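Local coordinates for protein putative gamma-glutamylcyclotransferase YkqA (Bacillus subtilis, PDB 2QIK) that is a putative gamma-glutamylcyclotransferase, probably releasing a cyclised gamma-glutamyl group as 5-oxoproline from gamma-glutamyl substrates, at residues G43-E51 and K92-N100. Sequence-based numbering, arbitrary orientation.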
# COMPACT_ATOMS: atom_id res chain seq x y z
N GLY A 43 -14.23 2.96 -18.31
CA GLY A 43 -13.20 2.41 -17.38
C GLY A 43 -12.07 3.40 -17.07
O GLY A 43 -11.98 4.44 -17.64
N PRO A 44 -11.15 3.01 -16.20
CA PRO A 44 -9.94 3.82 -15.89
C PRO A 44 -8.99 3.94 -17.13
O PRO A 44 -8.83 2.99 -17.87
CB PRO A 44 -9.25 2.97 -14.73
CG PRO A 44 -9.95 1.70 -14.73
CD PRO A 44 -11.17 1.72 -15.52
N THR A 45 -8.30 5.06 -17.29
CA THR A 45 -7.21 5.13 -18.28
C THR A 45 -6.14 6.06 -17.71
O THR A 45 -6.35 6.80 -16.79
CB THR A 45 -7.70 5.56 -19.68
OG1 THR A 45 -6.62 5.43 -20.64
CG2 THR A 45 -8.18 7.06 -19.69
N VAL A 46 -5.03 6.06 -18.35
CA VAL A 46 -3.91 6.92 -18.03
C VAL A 46 -3.60 7.82 -19.14
O VAL A 46 -3.92 7.52 -20.27
CB VAL A 46 -2.68 6.08 -17.66
CG1 VAL A 46 -3.03 5.31 -16.39
CG2 VAL A 46 -2.17 5.15 -18.84
N VAL A 47 -3.07 8.99 -18.77
CA VAL A 47 -2.60 9.99 -19.71
C VAL A 47 -1.29 10.49 -19.24
O VAL A 47 -1.10 10.76 -18.05
CB VAL A 47 -3.60 11.17 -19.78
CG1 VAL A 47 -3.16 12.29 -20.71
CG2 VAL A 47 -4.99 10.59 -20.20
N PHE A 48 -0.39 10.63 -20.19
CA PHE A 48 1.00 11.09 -19.94
C PHE A 48 1.20 12.43 -20.60
O PHE A 48 0.91 12.62 -21.77
CB PHE A 48 1.96 10.10 -20.52
CG PHE A 48 1.84 8.74 -19.98
CD1 PHE A 48 2.24 8.47 -18.70
CD2 PHE A 48 1.37 7.75 -20.80
CE1 PHE A 48 2.06 7.24 -18.19
CE2 PHE A 48 1.31 6.47 -20.32
CZ PHE A 48 1.61 6.21 -18.96
N ASN A 49 1.73 13.37 -19.88
CA ASN A 49 2.13 14.65 -20.44
C ASN A 49 3.34 15.19 -19.69
O ASN A 49 3.69 14.78 -18.59
CB ASN A 49 0.94 15.60 -20.44
CG ASN A 49 1.02 16.62 -19.42
OD1 ASN A 49 1.12 16.35 -18.46
ND2 ASN A 49 1.49 17.74 -19.84
N ASP A 50 3.96 16.19 -20.31
CA ASP A 50 5.19 16.76 -19.77
C ASP A 50 4.99 17.71 -18.59
O ASP A 50 5.96 18.19 -18.04
CB ASP A 50 5.99 17.43 -20.90
CG ASP A 50 5.34 18.66 -21.36
OD1 ASP A 50 4.35 19.18 -20.83
OD2 ASP A 50 5.80 19.18 -22.41
N GLU A 51 3.75 17.93 -18.18
CA GLU A 51 3.40 18.64 -16.95
C GLU A 51 2.94 17.75 -15.83
O GLU A 51 2.50 18.22 -14.72
CB GLU A 51 2.24 19.61 -17.20
CG GLU A 51 2.60 20.79 -18.07
CD GLU A 51 1.43 21.74 -18.23
OE1 GLU A 51 0.28 21.35 -18.62
OE2 GLU A 51 1.72 22.88 -17.93
N LYS A 92 11.87 -0.61 -12.94
CA LYS A 92 11.60 -1.71 -13.87
C LYS A 92 10.99 -1.14 -15.14
O LYS A 92 10.21 -0.21 -15.06
CB LYS A 92 10.58 -2.70 -13.23
CG LYS A 92 11.09 -3.35 -11.99
CD LYS A 92 10.24 -4.51 -11.59
CE LYS A 92 10.78 -5.21 -10.29
NZ LYS A 92 12.03 -6.00 -10.47
N ILE A 93 11.16 -1.76 -16.28
CA ILE A 93 10.45 -1.36 -17.49
C ILE A 93 9.29 -2.35 -17.68
O ILE A 93 9.45 -3.54 -17.66
CB ILE A 93 11.39 -1.34 -18.72
CG1 ILE A 93 12.50 -0.31 -18.54
CG2 ILE A 93 10.65 -1.11 -19.95
CD1 ILE A 93 13.55 -0.28 -19.57
N ALA A 94 8.10 -1.81 -17.91
CA ALA A 94 6.89 -2.63 -18.06
C ALA A 94 5.96 -2.08 -19.10
O ALA A 94 5.90 -0.89 -19.33
CB ALA A 94 6.18 -2.73 -16.70
N LEU A 95 5.16 -2.98 -19.68
CA LEU A 95 4.09 -2.60 -20.57
C LEU A 95 2.97 -1.96 -19.78
O LEU A 95 2.71 -2.27 -18.62
CB LEU A 95 3.50 -3.87 -21.17
CG LEU A 95 4.37 -4.52 -22.21
CD1 LEU A 95 3.84 -5.94 -22.55
CD2 LEU A 95 4.41 -3.65 -23.51
N ILE A 96 2.23 -1.10 -20.47
CA ILE A 96 1.03 -0.45 -19.88
C ILE A 96 0.05 -0.23 -21.02
O ILE A 96 0.47 0.15 -22.11
CB ILE A 96 1.38 0.84 -19.15
CG1 ILE A 96 0.18 1.39 -18.37
CG2 ILE A 96 1.96 1.87 -20.08
CD1 ILE A 96 0.55 2.62 -17.49
N TYR A 97 -1.25 -0.45 -20.76
CA TYR A 97 -2.31 -0.20 -21.71
C TYR A 97 -2.93 1.15 -21.44
O TYR A 97 -3.13 1.53 -20.30
CB TYR A 97 -3.38 -1.31 -21.62
CG TYR A 97 -2.94 -2.63 -22.22
CD1 TYR A 97 -3.31 -2.99 -23.50
CD2 TYR A 97 -2.14 -3.51 -21.53
CE1 TYR A 97 -2.89 -4.20 -24.08
CE2 TYR A 97 -1.70 -4.72 -22.09
CZ TYR A 97 -2.06 -5.03 -23.38
OH TYR A 97 -1.63 -6.24 -23.84
N PHE A 98 -3.35 1.81 -22.50
CA PHE A 98 -4.00 3.15 -22.36
C PHE A 98 -5.00 3.35 -23.46
O PHE A 98 -4.83 2.83 -24.55
CB PHE A 98 -2.91 4.29 -22.37
CG PHE A 98 -2.14 4.38 -23.66
CD1 PHE A 98 -2.54 5.27 -24.68
CD2 PHE A 98 -0.94 3.67 -23.83
CE1 PHE A 98 -1.79 5.41 -25.84
CE2 PHE A 98 -0.23 3.78 -25.01
CZ PHE A 98 -0.64 4.65 -26.01
N MSE A 99 -6.05 4.10 -23.17
CA MSE A 99 -6.96 4.52 -24.25
C MSE A 99 -6.76 6.03 -24.42
O MSE A 99 -6.98 6.77 -23.42
CB MSE A 99 -8.43 4.27 -23.88
CG MSE A 99 -8.98 4.32 -22.43
SE MSE A 99 -10.93 4.81 -21.84
CE MSE A 99 -11.56 3.45 -20.52
N ASN A 100 -6.43 6.53 -25.59
CA ASN A 100 -6.49 8.02 -25.84
C ASN A 100 -7.89 8.59 -25.72
O ASN A 100 -8.89 7.89 -25.99
CB ASN A 100 -5.94 8.38 -27.22
CG ASN A 100 -6.70 9.55 -27.90
OD1 ASN A 100 -7.35 9.37 -28.95
ND2 ASN A 100 -6.61 10.72 -27.31
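Thr45 and Met99 carry the polar part of this contact: the backbone N of Met99 donates to Thr45 OG1 over 2.9 Å, and an N-H...O angle of 163° makes the bond nearly straight. The hydroxyl gets there because OG1 stands opposite the backbone N of its own residue (chi1 -172°). Beside this bond the side chain of Met99, a selenomethionine, runs obliquely across Thr45, its CG 3.3 Å from Thr45 CB, tighter than a usual carbon-carbon contact. A bend at chi3 then carries the CE methyl on to the backbone of Gly43, 3.1 Å from Gly43 O. Replacing Thr45 by a valine would probably leave the Met99 N-H without its acceptor from Thr45 and weaken the tie between the 43-51 and 92-100 segments.

The apolar part centres on Val46. Its CG2 lies 3.7 Å from Phe98 CB, the two side chains crossing at about a right angle, and meets Ile96 CD1 tip to tip at 4.0 Å. That same Ile96 methyl sits at the edge of the Phe48 ring, near the ring plane and 4.0 Å from CZ, so one methyl touches both residues.

Strands 44-47 and 92-98 cross at 109° with axes 6.4 Å apart, too steep for paired neighbours in one sheet and consistent with an edge strand of one sheet crossing that of another. Strand 44-47 edges a small antiparallel sheet beside 36-39, whereas 90-98 edges the five-stranded sheet next to 79-87. Val46 and Ile96 both touch Tyr8, part of the substrate site inferred by similarity, whose hydroxyl is hydrogen-bonded to Tyr97 O; helix 65-74 packs against Tyr97.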